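Local coordinates for protein chitin binding domain (Burkholderia pseudomallei, PDB 3UAM) that probably binds chitin or a related polysaccharide, as a member of the AA10 family of lytic polysaccharide monooxygenases, whose relatives cleave such chains by copper-dependent oxidation, at residues A[39-44]-A[89-94]; A[27-33]-A[103-107]; A[76-82]-A[143-147]. One frame throughout, in Å; residues are numbered along the deposited sequence. Where two conformers were deposited one is given.

From the N terminus, the chain leaves strand 21-26 and enters 27-33, the start of helix 30-36; 103-107, at strand 106-108, comes back to pack on it and closes the long loop of interaction 2. Inside that loop lies interaction 1, where 39-44, leading into helix 42-45, meets the 3-10 turn of 89-94 in the loop before helix 98-101. Interaction 3 starts within both loops, at 76-82, but closes beyond them at 143-147, after strand 126-133, and so crosses the other two, joining loop to loop. All three adjoin at Leu-94, Arg-30 and Ala-82: Leu-94 O takes a probable hydrogen bond from Arg-30 NH1, and Ala-82 CB packs against both residues.

Interaction 1: A[39-44]-A[89-94]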
loop_
_atom_site.group_PDB
_atom_site.type_symbol
_atom_site.label_atom_id
_atom_site.label_comp_id
_atom_site.label_asym_id
_atom_site.label_seq_id
_atom_site.Cartn_x
_atom_site.Cartn_y
_atom_site.Cartn_z
ATOM N N ARG A 39 17.945 8.575 0.430
ATOM C CA ARG A 39 17.411 8.920 1.759
ATOM C C ARG A 39 16.790 7.746 2.518
ATOM O O ARG A 39 16.495 7.868 3.698
ATOM C CB ARG A 39 16.398 10.072 1.616
ATOM C CG ARG A 39 17.037 11.308 0.954
ATOM C CD ARG A 39 16.065 12.427 0.690
ATOM N NE ARG A 39 15.181 12.671 1.822
ATOM C CZ ARG A 39 14.168 13.531 1.794
ATOM N NH1 ARG A 39 13.940 14.251 0.703
ATOM N NH2 ARG A 39 13.394 13.698 2.860
ATOM N N LEU A 40 16.556 6.627 1.840
ATOM C CA LEU A 40 16.178 5.384 2.494
ATOM C C LEU A 40 17.004 4.258 1.931
ATOM O O LEU A 40 17.337 4.281 0.745
ATOM C CB LEU A 40 14.712 5.064 2.231
ATOM C CG LEU A 40 13.648 5.916 2.923
ATOM C CD1 LEU A 40 12.263 5.463 2.474
ATOM C CD2 LEU A 40 13.776 5.825 4.435
ATOM N N ASP A 41 17.325 3.249 2.731
ATOM C CA ASP A 41 18.033 2.109 2.149
ATOM C C ASP A 41 17.041 1.094 1.571
ATOM O O ASP A 41 15.844 1.251 1.705
ATOM C CB ASP A 41 19.035 1.480 3.124
ATOM C CG ASP A 41 18.395 0.950 4.369
ATOM O OD1 ASP A 41 17.324 0.326 4.283
ATOM O OD2 ASP A 41 18.994 1.134 5.449
ATOM N N PHE A 42 17.550 0.065 0.909
ATOM C CA PHE A 42 16.702 -0.900 0.222
ATOM C C PHE A 42 15.764 -1.653 1.174
ATOM O O PHE A 42 14.588 -1.822 0.862
ATOM C CB PHE A 42 17.580 -1.893 -0.567
ATOM C CG PHE A 42 16.815 -2.778 -1.509
ATOM C CD1 PHE A 42 16.323 -2.266 -2.697
ATOM C CD2 PHE A 42 16.603 -4.121 -1.217
ATOM C CE1 PHE A 42 15.632 -3.072 -3.592
ATOM C CE2 PHE A 42 15.911 -4.935 -2.098
ATOM C CZ PHE A 42 15.435 -4.410 -3.294
ATOM N N GLY A 43 16.281 -2.120 2.320
ATOM C CA GLY A 43 15.432 -2.799 3.306
ATOM C C GLY A 43 14.249 -1.925 3.713
ATOM O O GLY A 43 13.083 -2.340 3.679
ATOM N N GLN A 44 14.561 -0.689 4.074
ATOM C CA GLN A 44 13.562 0.277 4.523
ATOM C C GLN A 44 12.411 0.489 3.530
ATOM O O GLN A 44 11.248 0.498 3.932
ATOM C CB GLN A 44 14.252 1.616 4.824
ATOM C CG GLN A 44 15.118 1.587 6.088
ATOM C CD GLN A 44 15.855 2.896 6.326
ATOM O OE1 GLN A 44 16.165 3.622 5.387
ATOM N NE2 GLN A 44 16.126 3.209 7.584
ATOM N N ASP A 89 12.950 4.811 12.646
ATOM C CA ASP A 89 14.133 5.117 11.858
ATOM C C ASP A 89 13.781 6.067 10.683
ATOM O O ASP A 89 12.763 6.754 10.747
ATOM C CB ASP A 89 14.802 3.815 11.409
ATOM C CG ASP A 89 14.002 3.065 10.351
ATOM O OD1 ASP A 89 12.972 3.562 9.862
ATOM O OD2 ASP A 89 14.416 1.936 10.004
ATOM N N ALA A 90 14.611 6.112 9.635
ATOM C CA ALA A 90 14.441 7.107 8.570
ATOM C C ALA A 90 13.160 6.911 7.742
ATOM O O ALA A 90 12.769 7.819 7.001
ATOM C CB ALA A 90 15.666 7.153 7.663
ATOM N N ARG A 91 12.505 5.761 7.868
ATOM C CA ARG A 91 11.169 5.577 7.274
ATOM C C ARG A 91 10.160 6.646 7.765
ATOM O O ARG A 91 9.158 6.887 7.097
ATOM C CB ARG A 91 10.612 4.187 7.571
ATOM C CG ARG A 91 11.302 3.069 6.810
ATOM C CD ARG A 91 10.865 1.696 7.310
ATOM N NE ARG A 91 11.649 1.291 8.465
ATOM C CZ ARG A 91 11.669 0.069 8.987
ATOM N NH1 ARG A 91 10.876 -0.894 8.533
ATOM N NH2 ARG A 91 12.462 -0.171 10.017
ATOM N N ALA A 92 10.421 7.266 8.917
ATOM C CA ALA A 92 9.565 8.358 9.417
ATOM C C ALA A 92 9.437 9.543 8.469
ATOM O O ALA A 92 8.417 10.231 8.495
ATOM C CB ALA A 92 10.047 8.848 10.784
ATOM N N GLN A 93 10.469 9.797 7.658
ATOM C CA GLN A 93 10.430 10.820 6.597
ATOM C C GLN A 93 9.157 10.745 5.761
ATOM O O GLN A 93 8.612 11.764 5.330
ATOM C CB GLN A 93 11.614 10.640 5.622
ATOM C CG GLN A 93 12.958 11.110 6.128
ATOM C CD GLN A 93 14.140 10.625 5.268
ATOM O OE1 GLN A 93 14.708 11.390 4.503
ATOM N NE2 GLN A 93 14.498 9.342 5.392
ATOM N N LEU A 94 8.698 9.521 5.519
ATOM C CA LEU A 94 7.568 9.285 4.633
ATOM C C LEU A 94 6.275 9.954 5.064
ATOM O O LEU A 94 5.450 10.248 4.221
ATOM C CB LEU A 94 7.340 7.781 4.452
ATOM C CG LEU A 94 8.436 7.080 3.634
ATOM C CD1 LEU A 94 8.433 5.595 3.969
ATOM C CD2 LEU A 94 8.268 7.297 2.124
#
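Gln-93 bonds Arg-39 at both its guanidinium and its backbone carbonyl. The guanidinium approaches side-on, NE and NH2 both donating to Gln-93 OE1 from the same face of the amide, and the oxygen lies close to the guanidinium plane, 3.0 Å from Arg-39 NE. The other half of the amide returns a bond to the backbone, Gln-93 NE2 to Arg-39 O at 3.0 Å and nearly straight (166°), although the donor sits above the carbonyl plane. Glutamine suits this place because one flat group offers both an acceptor and a donor.

Between the polar pairs, Leu-40 supplies the apolar filling: CD2 lies over the start of the 3-10 turn, 4.0 Å from Ala-90 CB, and CD1 meets Leu-94 CD1 at 4.1 Å. At the far end, Gln-44, its CG anti to the carbonyl carbon (chi1 -71°) and its chain extended beyond, brings NE2 to a weak bond with Asp-89 OD2 (3.2 Å), and its CB rests on Arg-91 CG.

A second shell fixes these groups. Gln-93 NE2 also donates to Ala-90 O at 2.8 Å, which should disfavour a flip of the amide. Asp-41 OD1 accepts from Gln-44 N and Gln-44 OE1 from Asp-41 N, a capping box at the start of helix 42-45, which turns Gln-44 NE2 toward Asp-89. Asp-89, in an Asx turn to Arg-91 N, is also gripped side-on by the Arg-91 guanidinium, whose NH1 reaches Glu-47 O. The salt bridge probably offsets the charge of Asp-89; Gln-93 is bonded firmly at both amide ends, Gln-44 firmly at OE1 but weakly at NE2.

Interaction 2: A[27-33]-A[103-107]; sequences PESRAVY and WQKHA
The guanidinium of Arg-30 lies flat on the indole of Trp-103, a stacked cation-pi pair with planes only 9° apart. It joins the first turn of helix 30-36 to the approach to strand 106-108, on the flank of the beta-sandwich core expected of an LPMO. Arg-30 CG is anti to the backbone N (chi1 -179°), which carries the chain out to the indole, and the bend at chi3 lays its end along the ring: CD sits 3.5 Å over the centroid of the Trp-103 six-membered ring, and CZ 3.6 Å from that of the five-membered ring. Arginine fits because a flat cation can stack while its edge still bonds elsewhere; NH2 pairs with Asp-212 and NH1 donates to Leu-94 O. The indole is fixed likewise, its NE1 donating to Glu-96 O.

Tyr-33 is layered between two neighbours. Over one face lies Glu-28 CB, and over the opposite face the amide of Gln-104, somewhat inclined, with Gln-104 NE2 3.6 Å from Tyr-33 CE1 near the rim. A water accompanies this stack, donating to both Tyr-33 O and Gln-104 OE1. Against His-106 the phenol is nearly parallel but slid well aside, so the two rings barely overlap.

The imidazole uses face and edge for different jobs. Pro-27, which follows a cis peptide bond, sets CB 3.5 Å over the centre of the His-106 ring, a CH-pi contact well served by a rigid apolar ring. At the edge, His-106 NE2 donates to Glu-28 O at 2.7 Å, almost straight (169°), in the carbonyl plane and on a lone pair of that oxygen.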
loop_
_atom_site.group_PDB
_atom_site.type_symbol
_atom_site.label_atom_id
_atom_site.label_comp_id
_atom_site.label_asym_id
_atom_site.label_seq_id
_atom_site.Cartn_x
_atom_site.Cartn_y
_atom_site.Cartn_z
ATOM N N PRO A 27 4.255 2.762 -11.030
ATOM C CA PRO A 27 5.028 3.987 -10.946
ATOM C C PRO A 27 5.741 4.014 -9.601
ATOM O O PRO A 27 5.219 3.463 -8.635
ATOM C CB PRO A 27 3.975 5.087 -11.016
ATOM C CG PRO A 27 2.700 4.464 -10.629
ATOM C CD PRO A 27 2.806 3.010 -10.988
ATOM N N GLU A 28 6.895 4.671 -9.545
ATOM C CA GLU A 28 7.725 4.650 -8.370
ATOM C C GLU A 28 6.896 5.142 -7.180
ATOM O O GLU A 28 6.277 6.218 -7.234
ATOM C CB GLU A 28 8.958 5.542 -8.541
ATOM C CG GLU A 28 9.990 5.029 -9.544
ATOM C CD GLU A 28 9.699 5.406 -11.000
ATOM O OE1 GLU A 28 8.574 5.822 -11.354
ATOM O OE2 GLU A 28 10.637 5.289 -11.811
ATOM N N SER A 29 6.912 4.363 -6.110
ATOM C CA SER A 29 6.239 4.756 -4.903
ATOM C C SER A 29 7.043 5.891 -4.252
ATOM O O SER A 29 8.197 6.140 -4.614
ATOM C CB SER A 29 6.094 3.567 -3.958
ATOM O OG SER A 29 7.326 3.247 -3.352
ATOM N N ARG A 30 6.411 6.574 -3.307
ATOM C CA ARG A 30 7.073 7.622 -2.563
ATOM C C ARG A 30 8.371 7.105 -1.950
ATOM O O ARG A 30 9.399 7.785 -2.011
ATOM C CB ARG A 30 6.141 8.158 -1.484
ATOM C CG ARG A 30 6.724 9.280 -0.655
ATOM C CD ARG A 30 5.797 9.668 0.464
ATOM N NE ARG A 30 4.534 10.250 -0.008
ATOM C CZ ARG A 30 3.573 10.711 0.812
ATOM N NH1 ARG A 30 3.752 10.704 2.117
ATOM N NH2 ARG A 30 2.440 11.223 0.329
ATOM N N ALA A 31 8.320 5.904 -1.378
ATOM C CA ALA A 31 9.492 5.339 -0.700
ATOM C C ALA A 31 10.591 5.008 -1.714
ATOM O O ALA A 31 11.771 5.249 -1.439
ATOM C CB ALA A 31 9.130 4.115 0.114
ATOM N N VAL A 32 10.206 4.466 -2.871
ATOM C CA VAL A 32 11.179 4.171 -3.952
ATOM C C VAL A 32 11.897 5.452 -4.395
ATOM O O VAL A 32 13.121 5.461 -4.586
ATOM C CB VAL A 32 10.514 3.473 -5.152
ATOM C CG1 VAL A 32 11.413 3.495 -6.393
ATOM C CG2 VAL A 32 10.155 2.045 -4.765
ATOM N N TYR A 33 11.147 6.540 -4.539
ATOM C CA TYR A 33 11.769 7.804 -4.905
ATOM C C TYR A 33 12.731 8.269 -3.804
ATOM O O TYR A 33 13.773 8.834 -4.107
ATOM C CB TYR A 33 10.731 8.890 -5.136
ATOM C CG TYR A 33 10.172 9.043 -6.523
ATOM C CD1 TYR A 33 10.947 8.875 -7.668
ATOM C CD2 TYR A 33 8.861 9.449 -6.682
ATOM C CE1 TYR A 33 10.399 9.078 -8.931
ATOM C CE2 TYR A 33 8.311 9.637 -7.920
ATOM C CZ TYR A 33 9.075 9.457 -9.034
ATOM O OH TYR A 33 8.474 9.701 -10.231
ATOM N N TRP A 103 6.497 16.209 -2.224
ATOM C CA TRP A 103 6.740 14.896 -2.812
ATOM C C TRP A 103 6.732 14.954 -4.311
ATOM O O TRP A 103 5.956 15.708 -4.896
ATOM C CB TRP A 103 5.691 13.914 -2.361
ATOM C CG TRP A 103 5.654 13.749 -0.878
ATOM C CD1 TRP A 103 4.649 14.121 -0.008
ATOM C CD2 TRP A 103 6.702 13.182 -0.031
ATOM N NE1 TRP A 103 4.987 13.795 1.276
ATOM C CE2 TRP A 103 6.196 13.239 1.333
ATOM C CE3 TRP A 103 7.935 12.620 -0.266
ATOM C CZ2 TRP A 103 6.915 12.749 2.403
ATOM C CZ3 TRP A 103 8.664 12.139 0.819
ATOM C CH2 TRP A 103 8.172 12.210 2.121
ATOM N N GLN A 104 7.589 14.148 -4.942
ATOM C CA GLN A 104 7.615 14.053 -6.395
ATOM C C GLN A 104 6.326 13.349 -6.779
ATOM O O GLN A 104 5.968 12.349 -6.157
ATOM C CB GLN A 104 8.802 13.218 -6.869
ATOM C CG GLN A 104 10.173 13.820 -6.637
ATOM C CD GLN A 104 11.274 12.828 -6.998
ATOM O OE1 GLN A 104 11.999 12.352 -6.118
ATOM N NE2 GLN A 104 11.369 12.478 -8.279
ATOM N N LYS A 105 5.630 13.882 -7.777
ATOM C CA LYS A 105 4.294 13.417 -8.132
ATOM C C LYS A 105 4.247 12.978 -9.587
ATOM O O LYS A 105 4.712 13.693 -10.464
ATOM C CB LYS A 105 3.274 14.536 -7.905
ATOM C CG LYS A 105 3.159 15.009 -6.457
ATOM C CD LYS A 105 2.462 16.356 -6.351
ATOM C CE LYS A 105 2.526 16.926 -4.934
ATOM N NZ LYS A 105 3.888 17.250 -4.422
ATOM N N HIS A 106 3.670 11.823 -9.852
ATOM C CA HIS A 106 3.526 11.329 -11.221
ATOM C C HIS A 106 2.454 12.093 -11.968
ATOM O O HIS A 106 1.304 12.197 -11.493
ATOM C CB HIS A 106 3.177 9.829 -11.220
ATOM C CG HIS A 106 4.243 8.969 -10.618
ATOM N ND1 HIS A 106 5.341 8.623 -11.289
ATOM C CD2 HIS A 106 4.376 8.427 -9.327
ATOM C CE1 HIS A 106 6.137 7.880 -10.502
ATOM N NE2 HIS A 106 5.542 7.758 -9.296
ATOM N N ALA A 107 2.805 12.609 -13.143
ATOM C CA ALA A 107 1.851 13.339 -13.985
ATOM C C ALA A 107 0.826 12.350 -14.536
ATOM O O ALA A 107 1.191 11.467 -15.301
ATOM C CB ALA A 107 2.563 14.071 -15.131
HETATM O O HOH W 1 14.181 10.545 -6.224
#

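Interaction 3: A[76-82]-A[143-147]; sequences PRDGEIA and RLARA
The charged contact centres on Arg-146 and Asp-78. Arg-146 NH1 bonds Asp-78 OD1 at 2.9 Å in a salt bridge, while the backbone N of Arg-146 reaches the same oxygen from the opposite face of the carboxylate, also at 2.9 Å. Neither donor lies in the carboxylate plane, and the carboxylate and guanidinium planes are 51° apart. A short acidic side chain is apt here, since one oxygen serves both the backbone and the guanidinium of a single residue.

Other hydrogen bonds use main-chain carbonyls. The Arg-146 chain is extended from CG to NE, bringing the guanidinium end-on to Pro-76, where NH2 and NH1 both donate to Pro-76 O, 2.8 Å from NH2 and in the guanidinium plane. Arg-146 NE and NH2 also donate to Pro-55 O and Ala-56 O, respectively, so one arginine gathers several loop carbonyls. Gly-79 N meets Leu-144 O at 2.7 Å, nearly along the C=O axis.

That bond springs from a type II beta turn, Arg-77 to Glu-80, closed by Glu-80 N to Arg-77 O. At Gly-79, in the third position, phi is positive (86°), a conformation in which a CB would collide with Asp-78 O, so glycine suits the place. The turn belongs to the long loop between strand 49-51 and helix 98-101, and here it meets the loop that follows strand 126-133.

Apolar groups pack on the side facing the sheet. Ile-81 CD1 reaches Ala-145 CA at 3.9 Å, and Ala-82 CB touches Leu-144 CD1 at 4.1 Å; Leu-144 continues inward to Val-193 and Val-210. Two waters bridge the segments: one donates to Asp-78 OD2 and accepts from Ala-147 N, and another donates to Gly-79 O and accepts from Arg-143 NH1.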
loop_
_atom_site.group_PDB
_atom_site.type_symbol
_atom_site.label_atom_id
_atom_site.label_comp_id
_atom_site.label_asym_id
_atom_site.label_seq_id
_atom_site.Cartn_x
_atom_site.Cartn_y
_atom_site.Cartn_z
ATOM N N PRO A 76 -1.742 1.036 10.703
ATOM C CA PRO A 76 -1.049 2.302 10.936
ATOM C C PRO A 76 -2.011 3.423 11.325
ATOM O O PRO A 76 -3.068 3.559 10.721
ATOM C CB PRO A 76 -0.414 2.610 9.587
ATOM C CG PRO A 76 -0.329 1.287 8.895
ATOM C CD PRO A 76 -1.549 0.546 9.335
ATOM N N ARG A 77 -1.667 4.172 12.359
ATOM C CA ARG A 77 -2.505 5.299 12.754
ATOM C C ARG A 77 -2.475 6.418 11.711
ATOM O O ARG A 77 -1.599 6.452 10.820
ATOM C CB ARG A 77 -2.148 5.819 14.152
ATOM C CG ARG A 77 -0.792 6.486 14.357
ATOM C CD ARG A 77 -0.727 6.934 15.816
ATOM N NE ARG A 77 0.464 7.690 16.201
ATOM C CZ ARG A 77 0.597 9.004 16.053
ATOM N NH1 ARG A 77 -0.366 9.709 15.482
ATOM N NH2 ARG A 77 1.703 9.612 16.440
ATOM N N ASP A 78 -3.470 7.310 11.789
ATOM C CA ASP A 78 -3.499 8.463 10.905
ATOM C C ASP A 78 -2.181 9.231 11.085
ATOM O O ASP A 78 -1.660 9.380 12.197
ATOM C CB ASP A 78 -4.684 9.383 11.199
ATOM C CG ASP A 78 -6.034 8.820 10.696
ATOM O OD1 ASP A 78 -6.069 7.879 9.857
ATOM O OD2 ASP A 78 -7.081 9.307 11.190
ATOM N N GLY A 79 -1.613 9.673 9.983
ATOM C CA GLY A 79 -0.324 10.353 10.028
ATOM C C GLY A 79 0.873 9.422 9.995
ATOM O O GLY A 79 1.997 9.898 9.886
ATOM N N GLU A 80 0.648 8.104 10.082
ATOM C CA GLU A 80 1.712 7.107 9.932
ATOM C C GLU A 80 1.377 6.076 8.845
ATOM O O GLU A 80 1.943 4.985 8.791
ATOM C CB GLU A 80 2.001 6.433 11.269
ATOM C CG GLU A 80 2.320 7.452 12.347
ATOM C CD GLU A 80 2.761 6.857 13.671
ATOM O OE1 GLU A 80 2.640 5.637 13.899
ATOM O OE2 GLU A 80 3.227 7.637 14.491
ATOM N N ILE A 81 0.456 6.438 7.960
ATOM C CA ILE A 81 0.039 5.547 6.891
ATOM C C ILE A 81 1.163 5.361 5.877
ATOM O O ILE A 81 1.425 4.229 5.430
ATOM C CB ILE A 81 -1.231 6.062 6.184
ATOM C CG1 ILE A 81 -2.427 6.002 7.146
ATOM C CG2 ILE A 81 -1.548 5.228 4.950
ATOM C CD1 ILE A 81 -3.589 6.892 6.768
ATOM N N ALA A 82 1.828 6.456 5.510
ATOM C CA ALA A 82 2.833 6.400 4.452
ATOM C C ALA A 82 4.056 5.561 4.843
ATOM O O ALA A 82 4.758 5.058 3.962
ATOM C CB ALA A 82 3.239 7.816 4.004
ATOM N N ARG A 143 -1.012 15.677 6.893
ATOM C CA ARG A 143 -0.493 14.322 6.996
ATOM C C ARG A 143 -1.644 13.403 6.636
ATOM O O ARG A 143 -2.787 13.731 6.913
ATOM C CB ARG A 143 0.028 14.030 8.392
ATOM C CG ARG A 143 1.287 14.825 8.712
ATOM C CD ARG A 143 1.801 14.516 10.091
ATOM N NE ARG A 143 2.979 15.331 10.332
ATOM C CZ ARG A 143 4.212 14.877 10.540
ATOM N NH1 ARG A 143 4.473 13.557 10.605
ATOM N NH2 ARG A 143 5.185 15.767 10.733
ATOM N N LEU A 144 -1.334 12.280 6.005
ATOM C CA LEU A 144 -2.355 11.393 5.443
ATOM C C LEU A 144 -3.179 10.791 6.564
ATOM O O LEU A 144 -2.633 10.379 7.576
ATOM C CB LEU A 144 -1.712 10.259 4.641
ATOM C CG LEU A 144 -0.889 10.652 3.426
ATOM C CD1 LEU A 144 -0.268 9.430 2.773
ATOM C CD2 LEU A 144 -1.789 11.353 2.445
ATOM N N ALA A 145 -4.493 10.750 6.359
ATOM C CA ALA A 145 -5.454 10.230 7.351
ATOM C C ALA A 145 -6.573 9.513 6.613
ATOM O O ALA A 145 -6.819 9.761 5.426
ATOM C CB ALA A 145 -6.025 11.371 8.212
ATOM N N ARG A 146 -7.275 8.653 7.337
ATOM C CA ARG A 146 -8.349 7.841 6.775
ATOM C C ARG A 146 -9.445 8.705 6.142
ATOM O O ARG A 146 -9.979 8.345 5.090
ATOM C CB ARG A 146 -8.938 6.954 7.884
ATOM C CG ARG A 146 -8.041 5.780 8.205
ATOM C CD ARG A 146 -8.291 5.249 9.593
ATOM N NE ARG A 146 -7.554 4.036 9.846
ATOM C CZ ARG A 146 -6.241 3.951 10.057
ATOM N NH1 ARG A 146 -5.434 5.014 10.063
ATOM N NH2 ARG A 146 -5.736 2.768 10.303
ATOM N N ALA A 147 -9.737 9.851 6.754
ATOM C CA ALA A 147 -10.698 10.842 6.218
ATOM C C ALA A 147 -10.371 11.396 4.822
ATOM O O ALA A 147 -11.246 11.996 4.185
ATOM C CB ALA A 147 -10.841 12.013 7.193
HETATM O O HOH W 2 -9.058 10.353 9.491
HETATM O O HOH W 3 3.034 11.379 11.778
#